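Local coordinates for protein aminotransferase (Bacillus subtilis, PDB 6L1N) that probably transfers amino groups with the help of pyridoxal 5'-phosphate during biosynthesis of the dipeptide antibiotic bacilysin, at residues I35-G40 with V366-V371; F207-F212 with T323-A328; G40-P45 with R296-R301; A348-T353 with T382-L387. All coordinates share one frame; numbering follows the deposited sequence.

Overall arrangement
Contacts 1 and 2 are buried and meet at the active site, where each touches the bound glycine; the strands they use, 365-369 and 325-329, are neighbours in the four-stranded sheet. Contact 1 is rich in polar grips on backbone carbonyls and a carboxylate, whereas contact 2 combines an aromatic cluster with hydroxyl-to-hydroxyl bonding. Contact 3 continues from contact 1 through the shared G40 and is only partly buried, held by a salt bridge, a water and one apolar touch. Contact 4, also partly buried, shares the sheet with contacts 1 and 2 but lies away from the cofactor, and its chemistry is mainly apolar packing of a strand and the loop before it against a helix.

Contact 1: I35-G40 with V366-V371; sequences INLGQG and VRISMV. With GLY (glycine), chain C.
At N36 the backbone O rests against CG2 of V371, while OD1 of the same residue reaches forward to accept from G38 N, two residues on, an Asx turn that bends the chain as strand 35-36 gives way to loop. L37 follows with a backbone bond, its O accepting from S369 N at 2.9 Å. Its side chain has CG anti to the carbonyl carbon (chi1 -52°), which carries CD1 to 3.7 Å from CG2 of I368 and lays CD2 close to the carbonyl of S369. G38 then offers its O to two side chains that arrive from opposite faces of the carbonyl plane, R367 NH2 at 3.0 Å and S369 OG at 2.6 Å, so this buried oxygen is gripped from both faces. A water that accepts from R367 NE lies 2.7 Å from G38 O and may donate to it. Beyond Q39, which packs on F69 of the second subunit, G40 N donates to OXT of the bound glycine at 3.3 Å. R367 holds both oxygens of that carboxylate, NH1 reaching O at 2.8 Å and NH2 reaching OXT at 3.0 Å. N178 OD1 gives NH1 a second partner. An arginine gripping the carboxylate of a bound amino acid, joined by a loop amide, is arranged as in the substrate carboxylate site of this aminotransferase family.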
loop_
_atom_site.group_PDB
_atom_site.type_symbol
_atom_site.label_atom_id
_atom_site.label_comp_id
_atom_site.label_asym_id
_atom_site.label_seq_id
_atom_site.Cartn_x
_atom_site.Cartn_y
_atom_site.Cartn_z
ATOM N N ILE A 35 -3.915 28.434 -11.424
ATOM C CA ILE A 35 -2.590 27.967 -11.754
ATOM C C ILE A 35 -1.977 27.330 -10.492
ATOM O O ILE A 35 -1.597 28.029 -9.564
ATOM C CB ILE A 35 -1.722 29.106 -12.264
ATOM C CG1 ILE A 35 -2.379 29.702 -13.521
ATOM C CG2 ILE A 35 -0.302 28.584 -12.520
ATOM C CD1 ILE A 35 -1.617 30.844 -14.137
ATOM N N ASN A 36 -1.905 26.011 -10.462
ATOM C CA ASN A 36 -1.520 25.284 -9.286
ATOM C C ASN A 36 -0.027 24.915 -9.297
ATOM O O ASN A 36 0.374 23.873 -9.828
ATOM C CB ASN A 36 -2.379 24.021 -9.154
ATOM C CG ASN A 36 -2.215 23.332 -7.802
ATOM O OD1 ASN A 36 -1.303 23.628 -7.026
ATOM N ND2 ASN A 36 -3.099 22.386 -7.529
ATOM N N LEU A 37 0.791 25.761 -8.668
ATOM C CA LEU A 37 2.197 25.450 -8.426
ATOM C C LEU A 37 2.486 25.000 -6.972
ATOM O O LEU A 37 3.598 25.191 -6.445
ATOM C CB LEU A 37 3.030 26.665 -8.803
ATOM C CG LEU A 37 2.730 27.188 -10.199
ATOM C CD1 LEU A 37 3.649 28.346 -10.495
ATOM C CD2 LEU A 37 2.889 26.053 -11.235
ATOM N N GLY A 38 1.482 24.399 -6.354
ATOM C CA GLY A 38 1.601 23.809 -5.010
ATOM C C GLY A 38 2.146 22.405 -5.065
ATOM O O GLY A 38 3.369 22.202 -5.112
ATOM N N GLN A 39 1.264 21.411 -5.095
ATOM C CA GLN A 39 1.723 19.991 -5.179
ATOM C C GLN A 39 2.720 19.741 -6.319
ATOM O O GLN A 39 2.536 20.250 -7.405
ATOM C CB GLN A 39 0.519 19.041 -5.393
ATOM C CG GLN A 39 0.819 17.561 -5.204
ATOM C CD GLN A 39 -0.397 16.663 -5.519
ATOM O OE1 GLN A 39 -1.246 16.996 -6.352
ATOM N NE2 GLN A 39 -0.441 15.496 -4.891
ATOM N N GLY A 40 3.761 18.936 -6.059
ATOM C CA GLY A 40 4.718 18.573 -7.046
ATOM C C GLY A 40 4.193 17.536 -8.004
ATOM O O GLY A 40 4.735 16.431 -8.076
ATOM N N VAL A 366 7.934 30.235 0.820
ATOM C CA VAL A 366 7.002 29.402 0.062
ATOM C C VAL A 366 7.761 28.535 -0.935
ATOM O O VAL A 366 8.892 28.860 -1.372
ATOM C CB VAL A 366 5.898 30.218 -0.671
ATOM C CG1 VAL A 366 5.065 31.009 0.308
ATOM C CG2 VAL A 366 6.500 31.106 -1.766
ATOM N N ARG A 367 7.159 27.382 -1.230
ATOM C CA ARG A 367 7.655 26.443 -2.218
ATOM C C ARG A 367 6.754 26.593 -3.455
ATOM O O ARG A 367 5.534 26.566 -3.351
ATOM C CB ARG A 367 7.644 24.996 -1.682
ATOM C CG ARG A 367 8.418 23.998 -2.532
ATOM C CD ARG A 367 8.052 22.552 -2.207
ATOM N NE ARG A 367 6.729 22.190 -2.673
ATOM C CZ ARG A 367 6.190 20.969 -2.582
ATOM N NH1 ARG A 367 6.859 19.986 -2.030
ATOM N NH2 ARG A 367 4.984 20.755 -3.052
ATOM N N ILE A 368 7.383 26.816 -4.599
ATOM C CA ILE A 368 6.714 26.929 -5.877
ATOM C C ILE A 368 7.254 25.822 -6.787
ATOM O O ILE A 368 8.425 25.750 -7.064
ATOM C CB ILE A 368 6.971 28.321 -6.519
ATOM C CG1 ILE A 368 6.682 29.433 -5.479
ATOM C CG2 ILE A 368 6.075 28.533 -7.708
ATOM C CD1 ILE A 368 7.183 30.807 -5.878
ATOM N N SER A 369 6.361 24.986 -7.274
ATOM C CA SER A 369 6.697 23.853 -8.142
ATOM C C SER A 369 6.590 24.207 -9.621
ATOM O O SER A 369 5.593 24.752 -10.046
ATOM C CB SER A 369 5.689 22.751 -7.885
ATOM O OG SER A 369 5.602 22.493 -6.491
ATOM N N MET A 370 7.615 23.870 -10.387
ATOM C CA MET A 370 7.699 24.266 -11.801
ATOM C C MET A 370 6.990 23.177 -12.645
ATOM O O MET A 370 7.616 22.570 -13.486
ATOM C CB MET A 370 9.172 24.427 -12.233
ATOM C CG MET A 370 9.935 25.561 -11.560
ATOM S SD MET A 370 9.251 27.203 -11.872
ATOM C CE MET A 370 8.225 27.438 -10.435
ATOM N N VAL A 371 5.693 22.980 -12.411
ATOM C CA VAL A 371 4.913 21.936 -13.037
ATOM C C VAL A 371 3.883 22.526 -14.006
ATOM O O VAL A 371 2.775 22.043 -14.090
ATOM C CB VAL A 371 4.221 21.010 -11.997
ATOM C CG1 VAL A 371 5.275 20.156 -11.288
ATOM C CG2 VAL A 371 3.315 21.798 -11.030
HETATM N N GLY C . 6.076 15.844 -4.106
HETATM C CA GLY C . 6.142 15.985 -2.638
HETATM C C GLY C . 5.420 17.249 -2.301
HETATM O O GLY C . 5.501 17.737 -1.193
HETATM O OXT GLY C . 4.721 17.774 -3.168
HETATM O O HOH W 1 5.010 24.084 -4.102
#

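Contact 2: F207-F212 with T323-A328; sequences FAYGAF and TFYVWA. With PLP (pyridoxal-5'-phosphate), chain D; GLY (glycine), chain C.
Hydroxyl bonding links Y209 and Y325 directly, their OH atoms lying 2.5 Å apart with either able to be the donor. Each phenol also serves a ligand: Y209 OH is 2.7 Å from O3 of pyridoxal 5'-phosphate, which lies at the ring edge and in its plane, and Y325 OH accepts from N of the bound glycine at 3.0 Å. K239 NZ is a further partner of Y209 OH.

The rings are also packed against one another. Y209 has CG anti to the carbonyl carbon (chi1 -54°), which points its ring at T323 and the Y325 hydroxyl. It directs its edge at the face of F324 in a T-shaped pair with planes at 89°, CE1 standing 4.0 Å from CZ of F324. Y325 presents its edge to the face of Y209 in an offset edge-to-face pair, bringing its CE2 to 3.4 Å from CZ of Y209. CG2 of T323 meets CG of Y209 at 3.8 Å, obliquely to the ring.

Among the backbone groups, T323 N donates to F212 O at 2.8 Å, and T323 OG1 accepts from Y325 N in an ST turn. A tyrosine bonded to the cofactor's phenolic oxygen is characteristic of the pyridoxal phosphate site in this aminotransferase family.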
loop_
_atom_site.group_PDB
_atom_site.type_symbol
_atom_site.label_atom_id
_atom_site.label_comp_id
_atom_site.label_asym_id
_atom_site.label_seq_id
_atom_site.Cartn_x
_atom_site.Cartn_y
_atom_site.Cartn_z
ATOM N N PHE A 207 15.563 9.659 -2.118
ATOM C CA PHE A 207 16.111 10.008 -3.444
ATOM C C PHE A 207 15.039 10.234 -4.531
ATOM O O PHE A 207 15.284 10.039 -5.730
ATOM C CB PHE A 207 17.049 8.877 -3.855
ATOM C CG PHE A 207 18.161 9.274 -4.757
ATOM C CD1 PHE A 207 18.821 10.497 -4.602
ATOM C CD2 PHE A 207 18.600 8.417 -5.732
ATOM C CE1 PHE A 207 19.875 10.850 -5.425
ATOM C CE2 PHE A 207 19.657 8.772 -6.549
ATOM C CZ PHE A 207 20.309 9.982 -6.376
ATOM N N ALA A 208 13.893 10.740 -4.112
ATOM C CA ALA A 208 12.776 10.987 -5.009
ATOM C C ALA A 208 13.108 11.898 -6.199
ATOM O O ALA A 208 12.576 11.726 -7.239
ATOM C CB ALA A 208 11.600 11.537 -4.231
ATOM N N TYR A 209 14.016 12.838 -6.042
ATOM C CA TYR A 209 14.478 13.714 -7.144
ATOM C C TYR A 209 15.867 13.392 -7.626
ATOM O O TYR A 209 16.545 14.229 -8.219
ATOM C CB TYR A 209 14.407 15.166 -6.695
ATOM C CG TYR A 209 13.023 15.464 -6.204
ATOM C CD1 TYR A 209 12.019 15.858 -7.082
ATOM C CD2 TYR A 209 12.695 15.272 -4.869
ATOM C CE1 TYR A 209 10.730 16.124 -6.627
ATOM C CE2 TYR A 209 11.422 15.496 -4.429
ATOM C CZ TYR A 209 10.443 15.901 -5.305
ATOM O OH TYR A 209 9.197 16.094 -4.821
ATOM N N GLY A 210 16.293 12.164 -7.417
ATOM C CA GLY A 210 17.582 11.672 -7.841
ATOM C C GLY A 210 17.959 11.795 -9.294
ATOM O O GLY A 210 19.131 11.677 -9.635
ATOM N N ALA A 211 16.990 12.023 -10.165
ATOM C CA ALA A 211 17.312 12.324 -11.552
ATOM C C ALA A 211 17.602 13.823 -11.802
ATOM O O ALA A 211 18.130 14.164 -12.834
ATOM C CB ALA A 211 16.204 11.876 -12.449
ATOM N N PHE A 212 17.185 14.704 -10.890
ATOM C CA PHE A 212 17.062 16.114 -11.189
ATOM C C PHE A 212 18.070 16.906 -10.378
ATOM O O PHE A 212 17.734 17.536 -9.400
ATOM C CB PHE A 212 15.643 16.624 -10.958
ATOM C CG PHE A 212 14.597 15.906 -11.776
ATOM C CD1 PHE A 212 14.515 16.098 -13.141
ATOM C CD2 PHE A 212 13.737 15.010 -11.190
ATOM C CE1 PHE A 212 13.585 15.403 -13.888
ATOM C CE2 PHE A 212 12.786 14.338 -11.934
ATOM C CZ PHE A 212 12.697 14.545 -13.278
ATOM N N THR A 323 15.870 19.349 -8.249
ATOM C CA THR A 323 14.395 19.290 -8.107
ATOM C C THR A 323 13.731 20.300 -9.049
ATOM O O THR A 323 14.379 21.103 -9.690
ATOM C CB THR A 323 13.878 19.537 -6.633
ATOM O OG1 THR A 323 13.826 20.934 -6.332
ATOM C CG2 THR A 323 14.721 18.780 -5.577
ATOM N N PHE A 324 12.431 20.283 -9.086
ATOM C CA PHE A 324 11.701 21.317 -9.799
ATOM C C PHE A 324 11.056 22.376 -8.892
ATOM O O PHE A 324 10.127 23.026 -9.316
ATOM C CB PHE A 324 10.694 20.706 -10.778
ATOM C CG PHE A 324 9.760 19.693 -10.184
ATOM C CD1 PHE A 324 8.944 19.981 -9.087
ATOM C CD2 PHE A 324 9.671 18.428 -10.743
ATOM C CE1 PHE A 324 8.088 19.029 -8.558
ATOM C CE2 PHE A 324 8.789 17.474 -10.215
ATOM C CZ PHE A 324 8.008 17.770 -9.115
ATOM N N TYR A 325 11.585 22.555 -7.675
ATOM C CA TYR A 325 11.031 23.486 -6.651
ATOM C C TYR A 325 11.835 24.764 -6.515
ATOM O O TYR A 325 13.071 24.755 -6.474
ATOM C CB TYR A 325 10.987 22.844 -5.256
ATOM C CG TYR A 325 10.129 21.615 -5.160
ATOM C CD1 TYR A 325 8.774 21.683 -5.384
ATOM C CD2 TYR A 325 10.680 20.405 -4.823
ATOM C CE1 TYR A 325 7.961 20.551 -5.314
ATOM C CE2 TYR A 325 9.888 19.252 -4.738
ATOM C CZ TYR A 325 8.527 19.325 -4.967
ATOM O OH TYR A 325 7.749 18.189 -4.866
ATOM N N VAL A 326 11.122 25.863 -6.433
ATOM C CA VAL A 326 11.744 27.133 -6.084
ATOM C C VAL A 326 11.378 27.437 -4.634
ATOM O O VAL A 326 10.215 27.510 -4.338
ATOM C CB VAL A 326 11.152 28.264 -6.988
ATOM C CG1 VAL A 326 11.660 29.612 -6.574
ATOM C CG2 VAL A 326 11.514 27.986 -8.455
ATOM N N TRP A 327 12.354 27.730 -3.796
ATOM C CA TRP A 327 12.153 28.011 -2.365
ATOM C C TRP A 327 12.388 29.503 -2.153
ATOM O O TRP A 327 13.520 29.963 -2.050
ATOM C CB TRP A 327 13.180 27.189 -1.584
ATOM C CG TRP A 327 13.132 27.246 -0.095
ATOM C CD1 TRP A 327 14.165 27.568 0.746
ATOM C CD2 TRP A 327 12.019 26.884 0.763
ATOM N NE1 TRP A 327 13.749 27.495 2.062
ATOM C CE2 TRP A 327 12.456 27.048 2.110
ATOM C CE3 TRP A 327 10.737 26.424 0.526
ATOM C CZ2 TRP A 327 11.637 26.768 3.211
ATOM C CZ3 TRP A 327 9.910 26.133 1.615
ATOM C CH2 TRP A 327 10.379 26.297 2.954
ATOM N N ALA A 328 11.304 30.241 -2.114
ATOM C CA ALA A 328 11.308 31.685 -2.189
ATOM C C ALA A 328 10.945 32.316 -0.821
ATOM O O ALA A 328 9.975 31.924 -0.163
ATOM C CB ALA A 328 10.304 32.105 -3.221
HETATM N N1 PLP D . 9.861 12.028 -0.873
HETATM C C2 PLP D . 9.838 13.283 -1.191
HETATM C C2A PLP D . 10.868 14.232 -0.653
HETATM C C3 PLP D . 8.800 13.819 -2.068
HETATM O O3 PLP D . 8.755 15.076 -2.402
HETATM C C4 PLP D . 7.824 12.884 -2.563
HETATM C C4A PLP D . 6.746 13.317 -3.443
HETATM C C5 PLP D . 7.966 11.491 -2.144
HETATM C C6 PLP D . 8.998 11.153 -1.296
HETATM C C5A PLP D . 6.977 10.442 -2.576
HETATM O O4P PLP D . 6.350 10.475 -3.803
HETATM P P PLP D . 5.658 9.190 -4.368
HETATM O O1P PLP D . 4.919 8.679 -3.307
HETATM O O2P PLP D . 4.822 9.719 -5.329
HETATM O O3P PLP D . 6.668 8.288 -4.830
HETATM N N GLY C . 6.076 15.844 -4.106
HETATM C CA GLY C . 6.142 15.985 -2.638
HETATM C C GLY C . 5.420 17.249 -2.301
HETATM O O GLY C . 5.501 17.737 -1.193
HETATM O OXT GLY C . 4.721 17.774 -3.168
#

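Contact 3: G40-P45 with R296-R301; sequences GNPDLP and RIYKER
R301 reaches from the helix to D43 on an arm that is extended from CG to NE. Its CB points toward the loop, with CG anti to the carbonyl carbon (chi1 -72°), and the chain beyond delivers the guanidinium end-on to the carboxylate. I297 CG2 lies over one face of that guanidinium, 3.2 Å above its plane. At the tip, NH1 donates to D43 OD1 at 2.6 Å, from the syn side but 26° out of the carboxylate plane, and it is also bonded to M370 O. NH2 meets the syn lone pair of D43 OD2 at 2.9 Å, completing a two-nitrogen salt bridge. The arginine sits on helix 289-313, which in fold-type I aminotransferases runs between the large and small domains, and the loop it holds leads away from G40, which binds the glycine. Beside the salt bridge L44 and I297 meet tip to tip, their CD1 atoms 3.6 Å apart. A water accepts from L44 N and donates to Y298 OH, whose oxygen also lies 3.9 Å from P42 CB.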
loop_
_atom_site.group_PDB
_atom_site.type_symbol
_atom_site.label_atom_id
_atom_site.label_comp_id
_atom_site.label_asym_id
_atom_site.label_seq_id
_atom_site.Cartn_x
_atom_site.Cartn_y
_atom_site.Cartn_z
ATOM N N GLY A 40 3.761 18.936 -6.059
ATOM C CA GLY A 40 4.718 18.573 -7.046
ATOM C C GLY A 40 4.193 17.536 -8.004
ATOM O O GLY A 40 4.735 16.431 -8.076
ATOM N N ASN A 41 3.144 17.895 -8.737
ATOM C CA ASN A 41 2.448 16.993 -9.651
ATOM C C ASN A 41 2.907 17.220 -11.079
ATOM O O ASN A 41 2.516 18.231 -11.671
ATOM C CB ASN A 41 0.964 17.280 -9.567
ATOM C CG ASN A 41 0.117 16.254 -10.297
ATOM O OD1 ASN A 41 0.603 15.266 -10.846
ATOM N ND2 ASN A 41 -1.160 16.466 -10.234
ATOM N N PRO A 42 3.737 16.308 -11.627
ATOM C CA PRO A 42 4.266 16.434 -12.956
ATOM C C PRO A 42 3.167 16.651 -14.013
ATOM O O PRO A 42 2.107 16.004 -13.963
ATOM C CB PRO A 42 4.980 15.103 -13.169
ATOM C CG PRO A 42 5.356 14.686 -11.791
ATOM C CD PRO A 42 4.190 15.042 -11.001
ATOM N N ASP A 43 3.392 17.618 -14.892
ATOM C CA ASP A 43 2.339 18.025 -15.839
ATOM C C ASP A 43 2.493 17.229 -17.187
ATOM O O ASP A 43 1.536 17.040 -17.896
ATOM C CB ASP A 43 2.356 19.551 -16.066
ATOM C CG ASP A 43 3.680 20.049 -16.610
ATOM O OD1 ASP A 43 4.736 19.944 -15.904
ATOM O OD2 ASP A 43 3.722 20.485 -17.766
ATOM N N LEU A 44 3.697 16.758 -17.490
ATOM C CA LEU A 44 3.960 16.007 -18.719
ATOM C C LEU A 44 3.565 14.511 -18.608
ATOM O O LEU A 44 3.607 13.941 -17.505
ATOM C CB LEU A 44 5.402 16.169 -19.093
ATOM C CG LEU A 44 5.831 17.642 -19.417
ATOM C CD1 LEU A 44 7.328 17.790 -19.501
ATOM C CD2 LEU A 44 5.243 18.116 -20.726
ATOM N N PRO A 45 3.118 13.905 -19.733
ATOM C CA PRO A 45 2.623 12.520 -19.705
ATOM C C PRO A 45 3.747 11.537 -19.520
ATOM O O PRO A 45 4.901 11.843 -19.788
ATOM C CB PRO A 45 1.943 12.346 -21.070
ATOM C CG PRO A 45 2.517 13.391 -21.919
ATOM C CD PRO A 45 2.753 14.569 -21.000
ATOM N N ARG A 296 16.112 18.904 -18.731
ATOM C CA ARG A 296 16.221 20.158 -19.488
ATOM C C ARG A 296 14.975 20.957 -19.408
ATOM O O ARG A 296 15.055 22.195 -19.336
ATOM C CB ARG A 296 16.514 19.902 -20.991
ATOM C CG ARG A 296 17.949 19.599 -21.302
ATOM C CD ARG A 296 18.240 19.778 -22.816
ATOM N NE ARG A 296 17.425 18.880 -23.649
ATOM C CZ ARG A 296 17.692 17.581 -23.852
ATOM N NH1 ARG A 296 18.754 17.028 -23.318
ATOM N NH2 ARG A 296 16.889 16.827 -24.600
ATOM N N ILE A 297 13.810 20.297 -19.422
ATOM C CA ILE A 297 12.522 20.998 -19.362
ATOM C C ILE A 297 12.420 21.767 -18.060
ATOM O O ILE A 297 12.120 22.979 -18.054
ATOM C CB ILE A 297 11.316 20.068 -19.553
ATOM C CG1 ILE A 297 11.274 19.577 -21.007
ATOM C CG2 ILE A 297 9.968 20.719 -19.155
ATOM C CD1 ILE A 297 10.412 18.323 -21.286
ATOM N N TYR A 298 12.666 21.060 -16.954
ATOM C CA TYR A 298 12.655 21.675 -15.638
ATOM C C TYR A 298 13.721 22.777 -15.435
ATOM O O TYR A 298 13.454 23.819 -14.853
ATOM C CB TYR A 298 12.766 20.610 -14.578
ATOM C CG TYR A 298 11.557 19.723 -14.462
ATOM C CD1 TYR A 298 10.276 20.265 -14.329
ATOM C CD2 TYR A 298 11.678 18.334 -14.492
ATOM C CE1 TYR A 298 9.157 19.446 -14.149
ATOM C CE2 TYR A 298 10.557 17.515 -14.349
ATOM C CZ TYR A 298 9.290 18.069 -14.210
ATOM O OH TYR A 298 8.172 17.262 -14.011
ATOM N N LYS A 299 14.923 22.541 -15.911
ATOM C CA LYS A 299 15.983 23.501 -15.802
ATOM C C LYS A 299 15.607 24.806 -16.537
ATOM O O LYS A 299 15.855 25.887 -15.998
ATOM C CB LYS A 299 17.291 22.912 -16.307
ATOM C CG LYS A 299 18.447 23.896 -16.480
ATOM C CD LYS A 299 19.084 24.215 -15.159
ATOM C CE LYS A 299 19.880 25.506 -15.182
ATOM N NZ LYS A 299 20.054 26.073 -13.807
ATOM N N GLU A 300 14.985 24.697 -17.722
ATOM C CA GLU A 300 14.562 25.869 -18.490
ATOM C C GLU A 300 13.348 26.556 -17.886
ATOM O O GLU A 300 13.268 27.767 -17.915
ATOM C CB GLU A 300 14.319 25.546 -19.966
ATOM N N ARG A 301 12.395 25.808 -17.324
ATOM C CA ARG A 301 11.324 26.439 -16.598
ATOM C C ARG A 301 11.812 27.232 -15.355
ATOM O O ARG A 301 11.287 28.298 -15.061
ATOM C CB ARG A 301 10.325 25.388 -16.147
ATOM C CG ARG A 301 9.485 24.809 -17.269
ATOM C CD ARG A 301 8.666 23.641 -16.728
ATOM N NE ARG A 301 7.893 22.971 -17.771
ATOM C CZ ARG A 301 6.979 22.043 -17.535
ATOM N NH1 ARG A 301 6.744 21.616 -16.284
ATOM N NH2 ARG A 301 6.325 21.496 -18.555
HETATM O O HOH W 2 6.192 16.692 -16.096
#

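Contact 4: A348-T353 with T382-L387; sequences AHVVVT and TRIQKL
The methyl of A348 points at the helix and touches R383 CB, at 4.0 Å from A348 CB, as well as I384 CD1 and L387 CD1. R383 and I384 are neighbours in the last turn of the helix, and L387 follows where the helix gives out; the CA atoms of A348 and R383 are 5.6 Å apart here. I384 bends at its second torsion (chi2 -46°), which swings CD1 across toward A348 and, more loosely, to 4.5 Å from V350 CG2. This is a helix laid on the edge of a sheet: helix 374-386 packs on the start of strand 350-354 and the loop residues before it in the C-terminal part of the aminotransferase fold, with helix 337-347 alongside, where L344 touches I384 and H347 touches L387. R383 takes a longer route. Its chain, extended from CG to NE, runs antiparallel alongside the V350 side chain, with CD 4.1 Å from V350 CG1. The guanidinium then comes edge-on to the H349 backbone; NH1 is 2.9 Å from H349 O, but the angle is too poor for a hydrogen bond, and it is 3.5 Å from H349 CB. Its polar partners include H33 O, which accepts from NH1, and E379, which forms a salt bridge with NE.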
loop_
_atom_site.group_PDB
_atom_site.type_symbol
_atom_site.label_atom_id
_atom_site.label_comp_id
_atom_site.label_asym_id
_atom_site.label_seq_id
_atom_site.Cartn_x
_atom_site.Cartn_y
_atom_site.Cartn_z
ATOM N N ALA A 348 -4.969 36.780 -6.717
ATOM C CA ALA A 348 -4.533 36.149 -7.950
ATOM C C ALA A 348 -5.172 34.797 -7.799
ATOM O O ALA A 348 -5.795 34.554 -6.767
ATOM C CB ALA A 348 -3.026 36.061 -8.012
ATOM N N HIS A 349 -5.083 33.911 -8.766
ATOM C CA HIS A 349 -5.728 32.594 -8.576
ATOM C C HIS A 349 -4.666 31.562 -8.857
ATOM O O HIS A 349 -4.675 30.860 -9.875
ATOM C CB HIS A 349 -7.044 32.441 -9.403
ATOM C CG HIS A 349 -8.271 32.905 -8.661
ATOM N ND1 HIS A 349 -9.442 32.173 -8.561
ATOM C CD2 HIS A 349 -8.478 34.031 -7.933
ATOM C CE1 HIS A 349 -10.315 32.835 -7.824
ATOM N NE2 HIS A 349 -9.751 33.959 -7.419
ATOM N N VAL A 350 -3.709 31.521 -7.923
ATOM C CA VAL A 350 -2.531 30.688 -8.029
ATOM C C VAL A 350 -2.266 29.972 -6.684
ATOM O O VAL A 350 -2.526 30.527 -5.623
ATOM C CB VAL A 350 -1.305 31.550 -8.389
ATOM C CG1 VAL A 350 -1.462 32.278 -9.717
ATOM C CG2 VAL A 350 -1.019 32.577 -7.300
ATOM N N VAL A 351 -1.692 28.779 -6.740
ATOM C CA VAL A 351 -1.369 27.996 -5.537
ATOM C C VAL A 351 0.135 27.890 -5.456
ATOM O O VAL A 351 0.807 27.647 -6.472
ATOM C CB VAL A 351 -2.041 26.612 -5.518
ATOM C CG1 VAL A 351 -1.741 25.833 -4.245
ATOM C CG2 VAL A 351 -3.527 26.780 -5.655
ATOM N N VAL A 352 0.652 28.241 -4.278
ATOM C CA VAL A 352 2.004 27.941 -3.813
ATOM C C VAL A 352 1.823 27.265 -2.465
ATOM O O VAL A 352 0.765 27.382 -1.851
ATOM C CB VAL A 352 2.890 29.198 -3.631
ATOM C CG1 VAL A 352 3.052 29.988 -4.931
ATOM C CG2 VAL A 352 2.360 30.140 -2.560
ATOM N N THR A 353 2.843 26.585 -1.997
ATOM C CA THR A 353 2.766 25.866 -0.756
ATOM C C THR A 353 3.423 26.653 0.366
ATOM O O THR A 353 4.610 27.046 0.235
ATOM C CB THR A 353 3.508 24.524 -0.880
ATOM O OG1 THR A 353 3.077 23.862 -2.079
ATOM C CG2 THR A 353 3.216 23.659 0.341
ATOM N N THR A 382 2.324 37.394 -14.153
ATOM C CA THR A 382 1.437 38.438 -14.657
ATOM C C THR A 382 0.316 38.713 -13.682
ATOM O O THR A 382 0.006 39.860 -13.416
ATOM C CB THR A 382 0.857 38.082 -16.046
ATOM O OG1 THR A 382 1.933 37.928 -16.965
ATOM C CG2 THR A 382 -0.020 39.167 -16.558
ATOM N N ARG A 383 -0.287 37.672 -13.145
ATOM C CA ARG A 383 -1.386 37.875 -12.190
ATOM C C ARG A 383 -0.879 38.533 -10.874
ATOM O O ARG A 383 -1.531 39.396 -10.269
ATOM C CB ARG A 383 -2.052 36.545 -11.882
ATOM C CG ARG A 383 -2.690 35.867 -13.089
ATOM C CD ARG A 383 -3.184 34.487 -12.735
ATOM N NE ARG A 383 -4.114 33.930 -13.722
ATOM C CZ ARG A 383 -4.985 32.959 -13.473
ATOM N NH1 ARG A 383 -5.086 32.407 -12.276
ATOM N NH2 ARG A 383 -5.763 32.513 -14.447
ATOM N N ILE A 384 0.317 38.163 -10.451
ATOM C CA ILE A 384 0.937 38.861 -9.322
ATOM C C ILE A 384 1.164 40.333 -9.610
ATOM O O ILE A 384 0.874 41.163 -8.775
ATOM C CB ILE A 384 2.290 38.247 -8.930
ATOM C CG1 ILE A 384 2.129 36.809 -8.461
ATOM C CG2 ILE A 384 2.933 39.061 -7.819
ATOM C CD1 ILE A 384 1.004 36.575 -7.498
ATOM N N GLN A 385 1.733 40.631 -10.768
ATOM C CA GLN A 385 2.029 41.998 -11.172
ATOM C C GLN A 385 0.780 42.865 -11.112
ATOM O O GLN A 385 0.855 44.036 -10.716
ATOM C CB GLN A 385 2.611 42.022 -12.579
ATOM C CG GLN A 385 3.040 43.405 -13.061
ATOM C CD GLN A 385 4.508 43.723 -12.784
ATOM O OE1 GLN A 385 5.402 43.034 -13.286
ATOM N NE2 GLN A 385 4.769 44.781 -12.003
ATOM N N LYS A 386 -0.357 42.280 -11.480
ATOM C CA LYS A 386 -1.653 42.987 -11.452
ATOM C C LYS A 386 -2.191 43.242 -10.060
ATOM O O LYS A 386 -3.065 44.081 -9.900
ATOM C CB LYS A 386 -2.717 42.244 -12.276
ATOM N N LEU A 387 -1.675 42.549 -9.051
ATOM C CA LEU A 387 -2.034 42.863 -7.654
ATOM C C LEU A 387 -1.616 44.270 -7.177
ATOM O O LEU A 387 -2.228 44.820 -6.263
ATOM C CB LEU A 387 -1.500 41.807 -6.680
ATOM C CG LEU A 387 -2.275 40.491 -6.668
ATOM C CD1 LEU A 387 -1.491 39.405 -5.958
ATOM C CD2 LEU A 387 -3.628 40.689 -6.009
#